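KaiC-like domain-containing protein (Pyrococcus horikoshii, PDB 3BS4) is of unknown function but, as a KaiC-like domain protein with a largely parallel alpha/beta sheet, is probably related to RecA-family ATPases. Local coordinates at residues L63-L68 with V73-Y78; R83-D88 with K128-L133. All blocks are in the same frame, centred on the assembly; numbering follows the deposited sequence.

Contact 1 (L63-L68 with V73-Y78); sequences LIIRIL and VDVIKY
Val75 projects toward helix 61-70 and meets Leu68 with one methyl and Ile65 with the other. Its CG2, set beside the backbone N by a chi1 of 169°, rests on Leu68, lying 3.6 Å from Leu68 CD1 and 3.9 Å from Leu68 CB. The rest of the valine turns to the preceding turn of the helix, where Val75 CB comes within 4.0 Å of Ile65 CG1. Both partners cross Val75 at about a right angle. Leu68 also faces Val73, their CB atoms 4.1 Å apart.

Polar backbone atoms join the same pair of segments. Val73 N donates to Leu68 O over 3.1 Å. One water bridges three further groups: it donates to Ile65 O at 2.8 Å and to Val73 O at 2.6 Å, and accepts from Val75 N at 3.0 Å. Asp74 occupies the N-cap position of helix 75-80 and forms a salt bridge with Lys77 through Asp74 OD2 and Lys77 NZ.

Beyond these segments, Val73 packs on Ser43 and Leu46 of helix 34-47. The chemistry is thus divided: branched aliphatic groups pack between two successive helices, while a direct bond and a bridging water satisfy peptide groups where the chain passes from one helix to the next, fixing the second helix against the first.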
loop_
_atom_site.group_PDB
_atom_site.type_symbol
_atom_site.label_atom_id
_atom_site.label_comp_id
_atom_site.label_asym_id
_atom_site.label_seq_id
_atom_site.Cartn_x
_atom_site.Cartn_y
_atom_site.Cartn_z
ATOM N N LEU A 63 4.502 -13.621 -8.069
ATOM C CA LEU A 63 4.270 -12.485 -8.942
ATOM C C LEU A 63 4.774 -11.155 -8.352
ATOM O O LEU A 63 5.332 -10.336 -9.067
ATOM C CB LEU A 63 2.786 -12.395 -9.331
ATOM C CG LEU A 63 2.404 -11.319 -10.355
ATOM C CD1 LEU A 63 3.218 -11.431 -11.655
ATOM C CD2 LEU A 63 0.912 -11.369 -10.659
ATOM N N ILE A 64 4.563 -10.934 -7.050
ATOM C CA ILE A 64 5.119 -9.768 -6.367
ATOM C C ILE A 64 6.641 -9.739 -6.508
ATOM O O ILE A 64 7.234 -8.685 -6.732
ATOM C CB ILE A 64 4.739 -9.780 -4.875
ATOM C CG1 ILE A 64 3.218 -9.600 -4.720
ATOM C CG2 ILE A 64 5.518 -8.715 -4.092
ATOM C CD1 ILE A 64 2.678 -8.259 -5.260
ATOM N N ILE A 65 7.258 -10.907 -6.363
ATOM C CA ILE A 65 8.703 -11.015 -6.464
ATOM C C ILE A 65 9.165 -10.631 -7.857
ATOM O O ILE A 65 10.118 -9.878 -8.001
ATOM C CB ILE A 65 9.186 -12.426 -6.085
ATOM C CG1 ILE A 65 8.980 -12.644 -4.578
ATOM C CG2 ILE A 65 10.651 -12.610 -6.444
ATOM C CD1 ILE A 65 9.153 -14.109 -4.113
ATOM N N ARG A 66 8.460 -11.118 -8.867
ATOM C CA ARG A 66 8.794 -10.806 -10.259
ATOM C C ARG A 66 8.611 -9.321 -10.548
ATOM O O ARG A 66 9.458 -8.678 -11.184
ATOM C CB ARG A 66 7.945 -11.642 -11.215
ATOM C CG ARG A 66 8.425 -13.082 -11.359
ATOM C CD ARG A 66 8.173 -13.599 -12.773
ATOM N NE ARG A 66 6.760 -13.890 -12.996
ATOM C CZ ARG A 66 6.130 -13.722 -14.156
ATOM N NH1 ARG A 66 4.841 -14.015 -14.251
ATOM N NH2 ARG A 66 6.782 -13.255 -15.222
ATOM N N ILE A 67 7.500 -8.768 -10.073
ATOM C CA ILE A 67 7.222 -7.354 -10.292
ATOM C C ILE A 67 8.321 -6.507 -9.683
ATOM O O ILE A 67 8.861 -5.604 -10.327
ATOM C CB ILE A 67 5.854 -6.932 -9.711
ATOM C CG1 ILE A 67 4.718 -7.549 -10.542
ATOM C CG2 ILE A 67 5.737 -5.402 -9.674
ATOM C CD1 ILE A 67 3.372 -7.641 -9.797
ATOM N N LEU A 68 8.677 -6.808 -8.441
ATOM C CA LEU A 68 9.681 -6.000 -7.760
ATOM C C LEU A 68 11.079 -6.153 -8.377
ATOM O O LEU A 68 11.865 -5.207 -8.335
ATOM C CB LEU A 68 9.666 -6.243 -6.252
ATOM C CG LEU A 68 8.561 -5.428 -5.552
ATOM C CD1 LEU A 68 8.341 -5.933 -4.143
ATOM C CD2 LEU A 68 8.930 -3.943 -5.535
ATOM N N VAL A 73 14.666 -4.622 -7.189
ATOM C CA VAL A 73 14.498 -5.059 -5.805
ATOM C C VAL A 73 14.463 -6.576 -5.772
ATOM O O VAL A 73 13.586 -7.199 -6.370
ATOM C CB VAL A 73 13.190 -4.500 -5.178
ATOM C CG1 VAL A 73 12.924 -5.136 -3.803
ATOM C CG2 VAL A 73 13.266 -2.986 -5.068
ATOM N N ASP A 74 15.432 -7.157 -5.077
ATOM C CA ASP A 74 15.458 -8.587 -4.851
ATOM C C ASP A 74 14.774 -8.856 -3.513
ATOM O O ASP A 74 15.366 -8.676 -2.449
ATOM C CB ASP A 74 16.911 -9.083 -4.847
ATOM C CG ASP A 74 17.022 -10.592 -4.735
ATOM O OD1 ASP A 74 16.054 -11.257 -4.298
ATOM O OD2 ASP A 74 18.102 -11.125 -5.072
ATOM N N VAL A 75 13.511 -9.275 -3.581
ATOM C CA VAL A 75 12.682 -9.422 -2.389
ATOM C C VAL A 75 13.329 -10.313 -1.314
ATOM O O VAL A 75 13.324 -9.952 -0.140
ATOM C CB VAL A 75 11.262 -9.901 -2.750
ATOM C CG1 VAL A 75 10.475 -10.324 -1.512
ATOM C CG2 VAL A 75 10.509 -8.790 -3.489
ATOM N N ILE A 76 13.882 -11.460 -1.711
ATOM C CA ILE A 76 14.503 -12.384 -0.739
ATOM C C ILE A 76 15.578 -11.721 0.120
ATOM O O ILE A 76 15.656 -11.978 1.327
ATOM C CB ILE A 76 15.143 -13.622 -1.410
ATOM C CG1 ILE A 76 14.425 -13.977 -2.725
ATOM C CG2 ILE A 76 15.235 -14.785 -0.409
ATOM C CD1 ILE A 76 13.498 -15.171 -2.695
ATOM N N LYS A 77 16.402 -10.877 -0.495
ATOM C CA LYS A 77 17.471 -10.173 0.221
ATOM C C LYS A 77 16.914 -9.214 1.271
ATOM O O LYS A 77 17.427 -9.126 2.373
ATOM C CB LYS A 77 18.365 -9.394 -0.748
ATOM C CG LYS A 77 18.905 -10.240 -1.880
ATOM C CD LYS A 77 20.197 -9.684 -2.455
ATOM C CE LYS A 77 20.766 -10.623 -3.520
ATOM N NZ LYS A 77 20.709 -12.056 -3.100
ATOM N N TYR A 78 15.863 -8.475 0.910
ATOM C CA TYR A 78 15.258 -7.549 1.858
ATOM C C TYR A 78 14.528 -8.300 2.956
ATOM O O TYR A 78 14.481 -7.843 4.095
ATOM C CB TYR A 78 14.305 -6.582 1.146
ATOM C CG TYR A 78 15.029 -5.509 0.363
ATOM C CD1 TYR A 78 15.440 -4.334 0.972
ATOM C CD2 TYR A 78 15.311 -5.681 -0.992
ATOM C CE1 TYR A 78 16.119 -3.346 0.253
ATOM C CE2 TYR A 78 15.979 -4.707 -1.713
ATOM C CZ TYR A 78 16.381 -3.547 -1.085
ATOM O OH TYR A 78 17.043 -2.570 -1.803
HETATM O O HOH W 1 12.403 -9.561 -6.404
#

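Contact 2 (R83-D88 with K128-L133)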
loop_
_atom_site.group_PDB
_atom_site.type_symbol
_atom_site.label_atom_id
_atom_site.label_comp_id
_atom_site.label_asym_id
_atom_site.label_seq_id
_atom_site.Cartn_x
_atom_site.Cartn_y
_atom_site.Cartn_z
ATOM N N ARG A 83 14.469 -6.044 6.473
ATOM C CA ARG A 83 13.995 -4.725 6.049
ATOM C C ARG A 83 12.542 -4.778 5.609
ATOM O O ARG A 83 11.803 -3.802 5.769
ATOM C CB ARG A 83 14.831 -4.192 4.884
ATOM C CG ARG A 83 16.321 -4.020 5.226
ATOM C CD ARG A 83 16.493 -3.109 6.433
ATOM N NE ARG A 83 17.855 -2.557 6.499
ATOM C CZ ARG A 83 18.907 -3.177 7.037
ATOM N NH1 ARG A 83 18.793 -4.388 7.573
ATOM N NH2 ARG A 83 20.085 -2.574 7.036
ATOM N N LEU A 84 12.166 -5.907 5.022
ATOM C CA LEU A 84 10.822 -6.099 4.474
ATOM C C LEU A 84 10.101 -7.217 5.229
ATOM O O LEU A 84 10.691 -8.278 5.477
ATOM C CB LEU A 84 10.947 -6.447 2.993
ATOM C CG LEU A 84 9.686 -6.828 2.214
ATOM C CD1 LEU A 84 8.686 -5.661 2.214
ATOM C CD2 LEU A 84 10.057 -7.277 0.804
ATOM N N ALA A 85 8.842 -6.972 5.599
ATOM C CA ALA A 85 7.970 -8.013 6.163
ATOM C C ALA A 85 6.778 -8.144 5.230
ATOM O O ALA A 85 6.249 -7.136 4.780
ATOM C CB ALA A 85 7.504 -7.636 7.548
ATOM N N ILE A 86 6.379 -9.379 4.934
ATOM C CA ILE A 86 5.221 -9.600 4.062
ATOM C C ILE A 86 4.207 -10.440 4.798
ATOM O O ILE A 86 4.553 -11.493 5.349
ATOM C CB ILE A 86 5.595 -10.295 2.726
ATOM C CG1 ILE A 86 6.585 -9.430 1.935
ATOM C CG2 ILE A 86 4.333 -10.570 1.893
ATOM C CD1 ILE A 86 7.106 -10.045 0.642
ATOM N N VAL A 87 2.961 -9.969 4.838
ATOM C CA VAL A 87 1.858 -10.849 5.231
ATOM C C VAL A 87 1.261 -11.340 3.922
ATOM O O VAL A 87 0.695 -10.556 3.151
ATOM C CB VAL A 87 0.799 -10.132 6.073
ATOM C CG1 VAL A 87 -0.343 -11.094 6.455
ATOM C CG2 VAL A 87 1.417 -9.479 7.325
ATOM N N ASP A 88 1.408 -12.627 3.651
ATOM C CA ASP A 88 0.918 -13.180 2.393
ATOM C C ASP A 88 -0.545 -13.566 2.519
ATOM O O ASP A 88 -0.908 -14.735 2.672
ATOM C CB ASP A 88 1.796 -14.340 1.911
ATOM C CG ASP A 88 1.385 -14.851 0.544
ATOM O OD1 ASP A 88 0.504 -14.246 -0.092
ATOM O OD2 ASP A 88 1.962 -15.863 0.082
ATOM N N LYS A 128 7.999 -6.495 16.792
ATOM C CA LYS A 128 8.842 -6.977 17.916
ATOM C C LYS A 128 10.231 -7.345 17.401
ATOM O O LYS A 128 11.241 -7.063 18.067
ATOM C CB LYS A 128 8.187 -8.164 18.627
ATOM C CG LYS A 128 8.858 -8.599 19.940
ATOM C CD LYS A 128 8.087 -9.771 20.575
ATOM C CE LYS A 128 8.571 -10.075 21.992
ATOM N NZ LYS A 128 8.593 -8.832 22.824
ATOM N N VAL A 129 10.291 -7.972 16.228
ATOM C CA VAL A 129 11.589 -8.293 15.618
ATOM C C VAL A 129 12.358 -6.999 15.320
ATOM O O VAL A 129 13.537 -6.864 15.678
ATOM C CB VAL A 129 11.470 -9.164 14.337
ATOM C CG1 VAL A 129 12.835 -9.427 13.724
ATOM C CG2 VAL A 129 10.760 -10.485 14.636
ATOM N N TRP A 130 11.706 -6.049 14.650
ATOM C CA TRP A 130 12.367 -4.789 14.330
ATOM C C TRP A 130 12.858 -4.089 15.575
ATOM O O TRP A 130 13.967 -3.524 15.583
ATOM C CB TRP A 130 11.418 -3.861 13.570
ATOM C CG TRP A 130 11.219 -4.262 12.131
ATOM C CD1 TRP A 130 12.141 -4.820 11.302
ATOM C CD2 TRP A 130 10.036 -4.070 11.342
ATOM N NE1 TRP A 130 11.607 -5.007 10.045
ATOM C CE2 TRP A 130 10.313 -4.553 10.044
ATOM C CE3 TRP A 130 8.768 -3.542 11.612
ATOM C CZ2 TRP A 130 9.367 -4.531 9.015
ATOM C CZ3 TRP A 130 7.826 -3.525 10.588
ATOM C CH2 TRP A 130 8.134 -4.010 9.308
ATOM N N MET A 131 12.038 -4.091 16.624
ATOM C CA MET A 131 12.420 -3.394 17.860
ATOM C C MET A 131 13.597 -4.120 18.544
ATOM O O MET A 131 14.560 -3.471 18.998
ATOM C CB MET A 131 11.236 -3.232 18.828
ATOM C CG MET A 131 11.577 -2.372 20.061
ATOM S SD MET A 131 12.049 -0.634 19.739
ATOM C CE MET A 131 10.486 -0.077 19.093
ATOM N N ASP A 132 13.513 -5.450 18.609
ATOM C CA ASP A 132 14.608 -6.229 19.228
ATOM C C ASP A 132 15.950 -5.932 18.549
ATOM O O ASP A 132 16.980 -5.808 19.217
ATOM C CB ASP A 132 14.334 -7.725 19.186
ATOM C CG ASP A 132 13.308 -8.185 20.218
ATOM O OD1 ASP A 132 12.775 -7.366 21.012
ATOM O OD2 ASP A 132 13.021 -9.397 20.226
ATOM N N LEU A 133 15.939 -5.839 17.224
ATOM C CA LEU A 133 17.160 -5.588 16.466
ATOM C C LEU A 133 17.539 -4.110 16.392
ATOM O O LEU A 133 18.574 -3.756 15.803
ATOM C CB LEU A 133 17.048 -6.213 15.070
ATOM C CG LEU A 133 16.716 -7.711 14.999
ATOM C CD1 LEU A 133 16.678 -8.203 13.527
ATOM C CD2 LEU A 133 17.724 -8.589 15.802
#
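Trp130 reaches from the last turns of helix 115-132 to Ala85 on strand 84-87, and the apolar part of the meeting falls on the benzene half of the indole. Trp130 CZ2 stands 3.9 Å from Ala85 CB and CH2 is 4.1 Å from the same methyl, which approaches the ring obliquely. With CG anti to the carbonyl carbon (chi1 -75°), the indole extends across the gap between helix and strand; the nearest backbones, at Arg83 and Trp130, stay 8.4 Å apart between their CA atoms.

Polar atoms have a different role. Arg83 O lies 4.1 Å from Trp130 CZ2, a van der Waals approach and not a hydrogen bond. The indole's own donor is used just before the strand, where Trp130 NE1 is bonded to His82 O, which restricts rotation of the ring while CZ2 and CH2 stay packed on Ala85. The Arg83 guanidinium has partners elsewhere: NE forms a salt bridge with Asp49 and NH1 bonds to Asn81 O.

Main-chain bonds place the strand itself. Ala85 is paired with Val52 and Met54 of strand 51-56, which sets the position of the methyl, and Leu51 of that same strand also touches the ring. A helix laid over a strand in the parallel part of a sheet is the layered packing of an alpha/beta fold, consistent with the RecA-like core of the KaiC family.

In the fold
Contacts 1 and 2 lie in series along the chain, their centres about 16 Å apart, and they meet where helix 75-80 gives way to strand 84-87. Tyr78 O probably accepts hydrogen bonds from Arg83 N at 3.0 Å and Leu84 N at 3.2 Å, tying the end of one to the start of the other. Val75, central to contact 1, also sends CG1 to Leu84 CD2 at 3.8 Å and Ile86 CD1 at 4.0 Å. Ala85, between those two residues, turns to helix 115-132 instead. The strand is therefore covered on both faces: by helix 75-80 on one and by helix 115-132 on the other.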